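Local coordinates for protein 2-Cys Peroxiredoxin (Plasmodium vivax SaI-1, PDB 2I81) that probably reduces hydrogen peroxide and organic hydroperoxides through cysteine thiol chemistry, as a 2-Cys peroxiredoxin of the AhpC/TSA family assembled here from ten chains, at residues Phe59-Asp63 with Gly91-Asp95; Leu142-Val146 with Ile164-Val168; Tyr184-Cys188 with Ser198-Ser202; Ile50-Val55 with Ile148-Gly152. All blocks are in the same frame, centred on the assembly; numbering follows the deposited sequence.

Interaction 1. Residues Phe59-Asp63 with Gly91-Asp95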
loop_
_atom_site.group_PDB
_atom_site.type_symbol
_atom_site.label_atom_id
_atom_site.label_comp_id
_atom_site.label_asym_id
_atom_site.label_seq_id
_atom_site.Cartn_x
_atom_site.Cartn_y
_atom_site.Cartn_z
ATOM N N PHE A 59 30.588 1.067 -24.205
ATOM C CA PHE A 59 30.800 1.792 -22.962
ATOM C C PHE A 59 32.211 1.543 -22.444
ATOM O O PHE A 59 32.763 0.455 -22.618
ATOM C CB PHE A 59 29.783 1.359 -21.899
ATOM C CG PHE A 59 28.349 1.641 -22.261
ATOM C CD1 PHE A 59 27.593 0.698 -22.954
ATOM C CD2 PHE A 59 27.744 2.837 -21.884
ATOM C CE1 PHE A 59 26.263 0.949 -23.284
ATOM C CE2 PHE A 59 26.412 3.097 -22.207
ATOM C CZ PHE A 59 25.671 2.151 -22.909
ATOM N N TYR A 60 32.790 2.560 -21.816
ATOM C CA TYR A 60 34.048 2.420 -21.093
ATOM C C TYR A 60 33.952 3.266 -19.827
ATOM O O TYR A 60 33.293 4.308 -19.838
ATOM C CB TYR A 60 35.242 2.829 -21.967
ATOM C CG TYR A 60 35.220 4.263 -22.445
ATOM C CD1 TYR A 60 34.502 4.631 -23.584
ATOM C CD2 TYR A 60 35.932 5.252 -21.768
ATOM C CE1 TYR A 60 34.483 5.947 -24.028
ATOM C CE2 TYR A 60 35.923 6.567 -22.205
ATOM C CZ TYR A 60 35.196 6.911 -23.333
ATOM O OH TYR A 60 35.184 8.215 -23.767
ATOM N N PRO A 61 34.608 2.893 -18.764
ATOM C CA PRO A 61 34.467 3.630 -17.528
ATOM C C PRO A 61 34.844 5.105 -17.534
ATOM O O PRO A 61 34.073 5.899 -17.121
ATOM C CB PRO A 61 35.304 2.823 -16.567
ATOM C CG PRO A 61 36.081 2.003 -17.340
ATOM C CD PRO A 61 35.392 1.692 -18.547
ATOM N N LEU A 62 36.030 5.450 -17.973
ATOM C CA LEU A 62 36.607 6.724 -17.658
ATOM C C LEU A 62 37.592 7.234 -18.660
ATOM O O LEU A 62 38.422 6.533 -19.112
ATOM C CB LEU A 62 37.220 6.710 -16.281
ATOM C CG LEU A 62 36.310 6.831 -15.079
ATOM C CD1 LEU A 62 37.001 6.719 -13.838
ATOM C CD2 LEU A 62 35.414 7.971 -15.055
ATOM N N ASP A 63 37.493 8.494 -18.985
ATOM C CA ASP A 63 38.558 9.210 -19.619
ATOM C C ASP A 63 39.771 9.315 -18.758
ATOM O O ASP A 63 39.674 9.298 -17.562
ATOM C CB ASP A 63 38.073 10.576 -20.037
ATOM C CG ASP A 63 37.061 10.502 -21.081
ATOM O OD1 ASP A 63 36.570 9.445 -21.282
ATOM O OD2 ASP A 63 36.747 11.470 -21.716
ATOM N N GLY A 91 31.168 5.601 -28.941
ATOM C CA GLY A 91 31.760 5.404 -27.620
ATOM C C GLY A 91 30.984 6.166 -26.569
ATOM O O GLY A 91 30.472 7.251 -26.843
ATOM N N CYS A 92 30.891 5.606 -25.367
ATOM C CA CYS A 92 30.117 6.238 -24.304
ATOM C C CYS A 92 30.759 6.075 -22.933
ATOM O O CYS A 92 31.114 4.967 -22.529
ATOM C CB CYS A 92 28.687 5.691 -24.283
ATOM S SG CYS A 92 27.560 6.559 -23.170
ATOM N N SER A 93 30.912 7.193 -22.232
ATOM C CA SER A 93 31.336 7.180 -20.839
ATOM C C SER A 93 30.561 8.215 -20.035
ATOM O O SER A 93 29.856 9.060 -20.596
ATOM C CB SER A 93 32.844 7.424 -20.715
ATOM O OG SER A 93 33.170 8.788 -20.910
ATOM N N VAL A 94 30.706 8.139 -18.715
ATOM C CA VAL A 94 30.067 9.070 -17.788
ATOM C C VAL A 94 30.678 10.478 -17.862
ATOM O O VAL A 94 30.040 11.458 -17.463
ATOM C CB VAL A 94 30.114 8.521 -16.334
ATOM C CG1 VAL A 94 29.547 9.527 -15.345
ATOM C CG2 VAL A 94 29.353 7.202 -16.234
ATOM N N ASP A 95 31.899 10.577 -18.388
ATOM C CA ASP A 95 32.600 11.859 -18.514
ATOM C C ASP A 95 31.829 12.868 -19.358
ATOM O O ASP A 95 31.038 12.493 -20.228
ATOM C CB ASP A 95 33.990 11.657 -19.120
ATOM C CG ASP A 95 34.838 10.693 -18.322
ATOM O OD1 ASP A 95 35.335 11.079 -17.242
ATOM O OD2 ASP A 95 35.013 9.545 -18.781
HETATM O O HOH W 1 31.471 5.264 -18.013
HETATM O O HOH W 2 37.749 10.965 -16.685
#
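Ser-93 CB sits over one face of the Tyr-60 ring, 3.7 Å from its centroid, while Asp-63 OD1 and Leu-62 O lie at the ring edge in its plane. The Phe-59 ring is met obliquely by sulfur, Cys-92 SG reaching its CE2 at 3.8 Å. These contacts continue the parallel pairing of strands 54-59 and 87-93 in the thioredoxin-fold sheet: Phe-59 bridges Cys-92, and Tyr-60 N gives Cys-92 O a bond of 3.0 Å. Beyond that bond the chains separate; a water takes over, donating to Tyr-60 O and accepting from Val-94 N. Pro-61 opens the PxxxTxxC signature of peroxiredoxins, which runs on through Thr-65 to Cys-68. Tyr-60 CG lies between its own N and carbonyl carbon (chi1 61°), which folds the ring back across Ser-93, and its hydroxyl donates to Asp-63 OD1 at 3.1 Å. A small serine suits this spot: its CB makes a close CH-pi contact with the ring face while OG turns to Asp-95. Asp-63 OD1 and Asp-95 OD2, both acceptors, are 2.9 Å apart, which might favour a proton on one of them; His-100 ND1 is hydrogen-bonded to Asp-63 OD2. Asp-95 OD2 is held by two donors: Ser-93 OG at 2.9 Å on its anti lone pair, and Asp-63 N at 2.7 Å from above the carboxylate plane.

Interaction 2. Residues Leu142-Val146 with Ile164-Val168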
loop_
_atom_site.group_PDB
_atom_site.type_symbol
_atom_site.label_atom_id
_atom_site.label_comp_id
_atom_site.label_asym_id
_atom_site.label_seq_id
_atom_site.Cartn_x
_atom_site.Cartn_y
_atom_site.Cartn_z
ATOM N N LEU A 142 30.444 -0.213 -17.111
ATOM C CA LEU A 142 31.324 -1.348 -17.402
ATOM C C LEU A 142 31.694 -1.364 -18.885
ATOM O O LEU A 142 31.056 -0.684 -19.693
ATOM C CB LEU A 142 30.645 -2.667 -17.015
ATOM C CG LEU A 142 30.470 -2.995 -15.528
ATOM C CD1 LEU A 142 29.321 -3.968 -15.328
ATOM C CD2 LEU A 142 31.753 -3.555 -14.925
ATOM N N ARG A 143 32.721 -2.132 -19.241
ATOM C CA ARG A 143 33.131 -2.254 -20.642
ATOM C C ARG A 143 32.132 -3.095 -21.415
ATOM O O ARG A 143 32.170 -4.328 -21.358
ATOM C CB ARG A 143 34.525 -2.863 -20.754
ATOM C CG ARG A 143 35.590 -1.956 -20.236
ATOM C CD ARG A 143 36.955 -2.594 -20.281
ATOM N NE ARG A 143 37.800 -1.988 -19.261
ATOM C CZ ARG A 143 38.287 -0.751 -19.320
ATOM N NH1 ARG A 143 38.038 0.031 -20.365
ATOM N NH2 ARG A 143 39.038 -0.291 -18.329
ATOM N N ALA A 144 31.236 -2.430 -22.137
ATOM C CA ALA A 144 30.137 -3.131 -22.788
ATOM C C ALA A 144 30.030 -2.881 -24.285
ATOM O O ALA A 144 30.194 -1.755 -24.751
ATOM C CB ALA A 144 28.821 -2.802 -22.100
ATOM N N PHE A 145 29.755 -3.951 -25.026
ATOM C CA PHE A 145 29.367 -3.849 -26.425
ATOM C C PHE A 145 27.872 -4.069 -26.549
ATOM O O PHE A 145 27.333 -5.044 -26.023
ATOM C CB PHE A 145 30.098 -4.884 -27.284
ATOM C CG PHE A 145 31.477 -4.469 -27.710
ATOM C CD1 PHE A 145 32.454 -5.429 -27.946
ATOM C CD2 PHE A 145 31.806 -3.126 -27.871
ATOM C CE1 PHE A 145 33.735 -5.061 -28.348
ATOM C CE2 PHE A 145 33.085 -2.747 -28.269
ATOM C CZ PHE A 145 34.050 -3.716 -28.509
ATOM N N VAL A 146 27.202 -3.149 -27.235
ATOM C CA VAL A 146 25.797 -3.323 -27.570
ATOM C C VAL A 146 25.649 -3.138 -29.073
ATOM O O VAL A 146 25.899 -2.050 -29.601
ATOM C CB VAL A 146 24.878 -2.328 -26.815
ATOM C CG1 VAL A 146 23.420 -2.545 -27.203
ATOM C CG2 VAL A 146 25.047 -2.463 -25.305
ATOM N N ILE A 164 39.499 -5.884 -17.981
ATOM C CA ILE A 164 39.603 -6.752 -19.162
ATOM C C ILE A 164 39.221 -6.044 -20.466
ATOM O O ILE A 164 38.050 -5.724 -20.687
ATOM C CB ILE A 164 38.754 -8.051 -18.992
ATOM C CG1 ILE A 164 38.934 -8.664 -17.591
ATOM C CG2 ILE A 164 39.051 -9.059 -20.107
ATOM C CD1 ILE A 164 40.381 -8.989 -17.191
ATOM N N GLY A 165 40.213 -5.805 -21.322
ATOM C CA GLY A 165 39.981 -5.172 -22.622
ATOM C C GLY A 165 39.312 -6.118 -23.601
ATOM O O GLY A 165 39.455 -7.338 -23.481
ATOM N N ARG A 166 38.580 -5.571 -24.569
ATOM C CA ARG A 166 37.891 -6.430 -25.537
ATOM C C ARG A 166 38.535 -6.509 -26.924
ATOM O O ARG A 166 39.485 -5.785 -27.235
ATOM C CB ARG A 166 36.387 -6.119 -25.643
ATOM C CG ARG A 166 35.996 -4.654 -25.624
ATOM C CD ARG A 166 35.326 -4.310 -24.307
ATOM N NE ARG A 166 34.151 -3.465 -24.502
ATOM C CZ ARG A 166 34.133 -2.142 -24.368
ATOM N NH1 ARG A 166 33.005 -1.477 -24.570
ATOM N NH2 ARG A 166 35.232 -1.480 -24.030
ATOM N N SER A 167 37.993 -7.413 -27.738
ATOM C CA SER A 167 38.525 -7.720 -29.058
ATOM C C SER A 167 37.677 -7.108 -30.168
ATOM O O SER A 167 36.454 -7.273 -30.192
ATOM C CB SER A 167 38.615 -9.237 -29.245
ATOM O OG SER A 167 39.117 -9.571 -30.528
ATOM N N VAL A 168 38.338 -6.406 -31.085
ATOM C CA VAL A 168 37.662 -5.824 -32.245
ATOM C C VAL A 168 37.386 -6.860 -33.346
ATOM O O VAL A 168 36.364 -6.774 -34.031
ATOM C CB VAL A 168 38.379 -4.535 -32.786
ATOM C CG1 VAL A 168 39.879 -4.794 -33.022
ATOM C CG2 VAL A 168 37.702 -4.027 -34.085
#
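Arg-166 is layered between the Phe-145 ring and a strand. Its guanidinium faces the ring, CZ lying 4.4 Å from the Phe-145 centroid and 24° off the normal, a cation-pi contact with the two planes 31° apart. The opposite face rests on the backbone of strand 140-148 and on Arg-143 CB, which is 3.6 Å from Arg-166 NH2. Bends at chi2 and chi3 curl the chain so that CG also packs on Phe-145 CE1, at 3.6 Å. Arginine suits the place because one flat group can stack on both sides and still donate along its edge: NH1 makes a weak bond of 2.8 Å to Ala-144 O. Strand 140-148 belongs to the thioredoxin-fold sheet, and the loop 164-168 lies against it just before helix 168-184. From helix 67-77, Glu-71 OE2 forms salt bridges with Arg-143 NH1 and Arg-166 NH2, offsetting two neighbouring positive charges, while Arg-143 NH2 also bonds Leu-162 O. The packing is much thinner toward the ends of the loop. On one side the contact narrows to Arg-143 CD against Ile-164 O, at 3.3 Å, while the isoleucine side chain leads off to Ile-178 of the third subunit. On the other, Ser-167 O stands at the Phe-145 edge, 4.0 Å from CE1; Ser-167, the N-cap residue of helix 168-184, has its CB directed away from the strand and packs on Asn-191 of the third subunit.

Interaction 3. Residues Tyr184-Cys188 with Ser198-Ser202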
loop_
_atom_site.group_PDB
_atom_site.type_symbol
_atom_site.label_atom_id
_atom_site.label_comp_id
_atom_site.label_asym_id
_atom_site.label_seq_id
_atom_site.Cartn_x
_atom_site.Cartn_y
_atom_site.Cartn_z
ATOM N N TYR A 184 20.426 -14.134 -45.553
ATOM C CA TYR A 184 20.113 -15.486 -46.029
ATOM C C TYR A 184 19.010 -16.199 -45.252
ATOM O O TYR A 184 18.253 -16.983 -45.829
ATOM C CB TYR A 184 21.381 -16.349 -46.090
ATOM C CG TYR A 184 22.434 -15.775 -47.007
ATOM C CD1 TYR A 184 23.417 -14.920 -46.514
ATOM C CD2 TYR A 184 22.435 -16.064 -48.371
ATOM C CE1 TYR A 184 24.380 -14.374 -47.347
ATOM C CE2 TYR A 184 23.396 -15.524 -49.216
ATOM C CZ TYR A 184 24.364 -14.679 -48.695
ATOM O OH TYR A 184 25.321 -14.142 -49.521
ATOM N N GLY A 185 18.913 -15.926 -43.954
ATOM C CA GLY A 185 17.997 -16.669 -43.089
ATOM C C GLY A 185 18.703 -17.877 -42.505
ATOM O O GLY A 185 18.182 -18.538 -41.602
ATOM N N ASP A 186 19.888 -18.161 -43.045
ATOM C CA ASP A 186 20.789 -19.171 -42.507
ATOM C C ASP A 186 21.199 -18.823 -41.085
ATOM O O ASP A 186 21.249 -17.653 -40.702
ATOM C CB ASP A 186 22.045 -19.295 -43.378
ATOM C CG ASP A 186 21.924 -20.371 -44.445
ATOM O OD1 ASP A 186 20.846 -20.492 -45.067
ATOM O OD2 ASP A 186 22.917 -21.095 -44.670
ATOM N N VAL A 187 21.495 -19.860 -40.315
ATOM C CA VAL A 187 21.937 -19.734 -38.938
ATOM C C VAL A 187 23.457 -19.954 -38.875
ATOM O O VAL A 187 23.994 -20.811 -39.584
ATOM C CB VAL A 187 21.126 -20.710 -38.037
ATOM C CG1 VAL A 187 22.014 -21.734 -37.341
ATOM C CG2 VAL A 187 20.249 -19.941 -37.056
ATOM N N CYS A 188 24.145 -19.166 -38.047
ATOM C CA CYS A 188 25.608 -19.226 -37.969
ATOM C C CYS A 188 26.092 -20.138 -36.839
ATOM O O CYS A 188 25.749 -19.916 -35.676
ATOM C CB CYS A 188 26.199 -17.821 -37.818
ATOM S SG CYS A 188 25.941 -16.756 -39.255
ATOM N N SER A 198 27.658 -22.039 -43.419
ATOM C CA SER A 198 26.521 -21.761 -42.543
ATOM C C SER A 198 25.526 -22.926 -42.535
ATOM O O SER A 198 25.857 -24.033 -42.972
ATOM C CB SER A 198 25.839 -20.449 -42.945
ATOM O OG SER A 198 25.444 -20.472 -44.306
ATOM N N MET A 199 24.312 -22.675 -42.047
ATOM C CA MET A 199 23.348 -23.739 -41.768
ATOM C C MET A 199 21.905 -23.235 -41.809
ATOM O O MET A 199 21.587 -22.212 -41.204
ATOM C CB MET A 199 23.648 -24.332 -40.387
ATOM C CG MET A 199 22.702 -25.428 -39.915
ATOM S SD MET A 199 22.652 -25.590 -38.116
ATOM C CE MET A 199 24.386 -25.872 -37.724
ATOM N N LYS A 200 21.038 -23.957 -42.514
ATOM C CA LYS A 200 19.601 -23.665 -42.486
ATOM C C LYS A 200 18.972 -24.181 -41.182
ATOM O O LYS A 200 19.255 -25.307 -40.764
ATOM C CB LYS A 200 18.883 -24.229 -43.724
ATOM C CG LYS A 200 19.186 -25.692 -44.062
ATOM C CD LYS A 200 18.419 -26.163 -45.297
ATOM C CE LYS A 200 19.063 -25.682 -46.594
ATOM N NZ LYS A 200 18.319 -26.160 -47.794
ATOM N N PRO A 201 18.126 -23.351 -40.531
ATOM C CA PRO A 201 17.528 -23.711 -39.241
ATOM C C PRO A 201 16.413 -24.753 -39.370
ATOM O O PRO A 201 15.237 -24.458 -39.141
ATOM C CB PRO A 201 16.986 -22.375 -38.721
ATOM C CG PRO A 201 16.693 -21.589 -39.942
ATOM C CD PRO A 201 17.691 -22.015 -40.985
ATOM N N SER A 202 16.806 -25.968 -39.742
ATOM C CA SER A 202 15.889 -27.091 -39.883
ATOM C C SER A 202 16.555 -28.376 -39.393
ATOM O O SER A 202 17.742 -28.383 -39.054
ATOM C CB SER A 202 15.433 -27.236 -41.339
ATOM O OG SER A 202 16.537 -27.443 -42.206
#
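With chi1 at 56°, Ser-198 OG is tucked between its own backbone N and carbonyl carbon and meets Asp-186 OD2, to which it donates at 2.6 Å. It arrives on the anti side of the carboxylate, 22° out of the plane. Met-199 takes the extended choice instead, CG opposite its N (chi1 178°), and its chain runs beside Val-187 in the same direction until SD touches CG1 at 4.0 Å. The same two residues form a single antiparallel bridge, a hydrogen-bonded pair: Val-187 N points almost straight at Met-199 O, and Met-199 N returns a weak bond to Val-187 O at 3.1 Å. Gly-185, with positive phi just after helix 168-184, turns the chain out of the helix, a backbone shape that glycine adopts easily. Across from it Pro-201 centres an inverse gamma turn, and its CD rests 3.6 Å from Gly-185 O. The bridge thus closes a loop in the C-terminal region beginning with Cys-188, which from its VCP sequence is probably the resolving cysteine of typical 2-Cys peroxiredoxins. Val-187, Met-199 and Pro-201 pack on Val-67 and Phe-66 of the third subunit. With one nearly straight and one weak backbone bond and one serine-aspartate bond, the contact is light, which is consistent with a tail segment that could come apart when the enzyme forms its disulfide.

Interaction 4. Residues Ile50-Val55 with Ile148-Gly152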
loop_
_atom_site.group_PDB
_atom_site.type_symbol
_atom_site.label_atom_id
_atom_site.label_comp_id
_atom_site.label_asym_id
_atom_site.label_seq_id
_atom_site.Cartn_x
_atom_site.Cartn_y
_atom_site.Cartn_z
ATOM N N ILE A 50 17.695 4.560 -36.668
ATOM C CA ILE A 50 16.718 3.514 -36.972
ATOM C C ILE A 50 16.341 3.545 -38.458
ATOM O O ILE A 50 15.945 4.584 -38.994
ATOM C CB ILE A 50 15.466 3.551 -36.035
ATOM C CG1 ILE A 50 14.757 2.191 -36.040
ATOM C CG2 ILE A 50 14.510 4.699 -36.396
ATOM C CD1 ILE A 50 13.769 1.985 -34.892
ATOM N N GLY A 51 16.508 2.404 -39.117
ATOM C CA GLY A 51 16.174 2.264 -40.530
ATOM C C GLY A 51 17.264 2.724 -41.482
ATOM O O GLY A 51 17.125 2.585 -42.699
ATOM N N LYS A 52 18.348 3.267 -40.932
ATOM C CA LYS A 52 19.442 3.785 -41.750
ATOM C C LYS A 52 20.734 2.992 -41.579
ATOM O O LYS A 52 21.380 2.643 -42.571
ATOM C CB LYS A 52 19.665 5.277 -41.484
ATOM C CG LYS A 52 18.466 6.140 -41.848
ATOM C CD LYS A 52 18.772 7.621 -41.735
ATOM C CE LYS A 52 17.508 8.443 -41.953
ATOM N NZ LYS A 52 17.797 9.906 -41.983
ATOM N N LYS A 53 21.106 2.702 -40.331
ATOM C CA LYS A 53 22.315 1.917 -40.061
ATOM C C LYS A 53 22.377 1.245 -38.687
ATOM O O LYS A 53 21.649 1.610 -37.758
ATOM C CB LYS A 53 23.587 2.745 -40.321
ATOM C CG LYS A 53 23.620 4.125 -39.672
ATOM C CD LYS A 53 24.472 5.108 -40.478
ATOM C CE LYS A 53 25.966 4.978 -40.179
ATOM N NZ LYS A 53 26.615 3.822 -40.864
ATOM N N TYR A 54 23.259 0.252 -38.595
ATOM C CA TYR A 54 23.520 -0.486 -37.366
ATOM C C TYR A 54 24.291 0.389 -36.388
ATOM O O TYR A 54 25.062 1.258 -36.798
ATOM C CB TYR A 54 24.334 -1.748 -37.667
ATOM C CG TYR A 54 23.701 -2.694 -38.665
ATOM C CD1 TYR A 54 23.040 -3.845 -38.238
ATOM C CD2 TYR A 54 23.774 -2.449 -40.038
ATOM C CE1 TYR A 54 22.458 -4.722 -39.150
ATOM C CE2 TYR A 54 23.196 -3.317 -40.957
ATOM C CZ TYR A 54 22.541 -4.451 -40.507
ATOM O OH TYR A 54 21.971 -5.309 -41.418
ATOM N N VAL A 55 24.078 0.158 -35.097
ATOM C CA VAL A 55 24.758 0.927 -34.063
ATOM C C VAL A 55 25.573 0.005 -33.166
ATOM O O VAL A 55 25.041 -0.955 -32.601
ATOM C CB VAL A 55 23.761 1.750 -33.200
ATOM C CG1 VAL A 55 24.498 2.568 -32.144
ATOM C CG2 VAL A 55 22.910 2.664 -34.073
ATOM N N ILE A 148 23.151 -2.918 -32.074
ATOM C CA ILE A 148 21.757 -2.638 -32.378
ATOM C C ILE A 148 21.575 -2.678 -33.891
ATOM O O ILE A 148 22.311 -2.014 -34.625
ATOM C CB ILE A 148 21.330 -1.261 -31.807
ATOM C CG1 ILE A 148 21.627 -1.188 -30.303
ATOM C CG2 ILE A 148 19.854 -0.998 -32.068
ATOM C CD1 ILE A 148 21.787 0.225 -29.761
ATOM N N ASP A 149 20.607 -3.467 -34.358
ATOM C CA ASP A 149 20.364 -3.576 -35.795
ATOM C C ASP A 149 19.559 -2.395 -36.339
ATOM O O ASP A 149 19.208 -1.476 -35.592
ATOM C CB ASP A 149 19.739 -4.934 -36.172
ATOM C CG ASP A 149 18.340 -5.140 -35.596
ATOM O OD1 ASP A 149 17.650 -4.153 -35.259
ATOM O OD2 ASP A 149 17.922 -6.313 -35.489
ATOM N N MET A 150 19.274 -2.427 -37.637
ATOM C CA MET A 150 18.590 -1.321 -38.306
ATOM C C MET A 150 17.127 -1.167 -37.887
ATOM O O MET A 150 16.516 -0.125 -38.132
ATOM C CB MET A 150 18.713 -1.445 -39.828
ATOM C CG MET A 150 20.112 -1.146 -40.354
ATOM S SD MET A 150 20.197 -0.980 -42.148
ATOM C CE MET A 150 20.006 -2.684 -42.671
ATOM N N ASN A 151 16.574 -2.197 -37.255
ATOM C CA ASN A 151 15.225 -2.117 -36.703
ATOM C C ASN A 151 15.218 -1.698 -35.230
ATOM O O ASN A 151 14.165 -1.671 -34.588
ATOM C CB ASN A 151 14.475 -3.439 -36.907
ATOM C CG ASN A 151 14.219 -3.749 -38.376
ATOM O OD1 ASN A 151 14.358 -4.893 -38.809
ATOM N ND2 ASN A 151 13.844 -2.733 -39.147
ATOM N N GLY A 152 16.395 -1.363 -34.707
ATOM C CA GLY A 152 16.536 -0.927 -33.321
ATOM C C GLY A 152 16.438 -2.058 -32.313
ATOM O O GLY A 152 15.997 -1.848 -31.182
HETATM O O HOH W 3 19.406 1.412 -35.680
#
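The carbonyl oxygens of Lys-53 and Asp-149 are joined by a water, which donates to both, 3.1 Å from Lys-53 O and 2.9 Å from Asp-149 O, where direct strand pairing has given way. This is the end of the antiparallel pairing between strands 54-59 and 140-148 of the thioredoxin-fold sheet. Further in, the pairing is regular: Val-55 and Ile-148 form a hydrogen-bonded pair with two nearly straight bonds, and their branched side chains meet on one face of the sheet, CB to CB at 4.1 Å. On the Tyr-54 side Met-150 covers the ring. Its CG lies over the face, 3.9 Å from the centroid and 16° off the normal, SD stands obliquely to the ring, and the bend at chi3 (-73°) folds CE back to the hydroxyl, 3.5 Å from OH. A flexible thioether suits this role, being able to follow the ring from its face to the hydroxyl; the hydroxyl itself bonds Glu-182 of helix 168-184. Asp-149 opens a type I turn that ends at Gly-152, joining strand 140-148 to strand 154-160. Its OD1 accepts from Ile-153 N and, weakly, from Asn-151 N, as suits an aspartate at the start of a turn. Gly-51 and Gly-152 both have positive phi, easy for glycine. Ile-50 CG1 packs 3.6 Å from Met-150 O, the same oxygen that accepts the 2.7 Å bond from Gly-51 N.

Interactions 1, 2 and 4 belong to one sheet: strand 54-59 enters interactions 1 and 4, centres about 22 Å apart, and its neighbour 140-148 enters interactions 2 and 4. Interactions 1 and 2, with centres about 12 Å apart, touch directly; Phe-59 N lies 2.9 Å from Ala-144 O, a probable hydrogen bond, and Phe-59 O receives a weak one from Arg-166. Tyr-60, Pro-61 and Arg-143 all touch Cys-68, probably the peroxidatic cysteine. Interaction 3 stands apart, its centre about 36, 27 and 22 Å from those of interactions 1, 2 and 4. Like interaction 2, it meets the third subunit, packing on Phe-66 and Val-67, next in sequence to that chain's Cys-68.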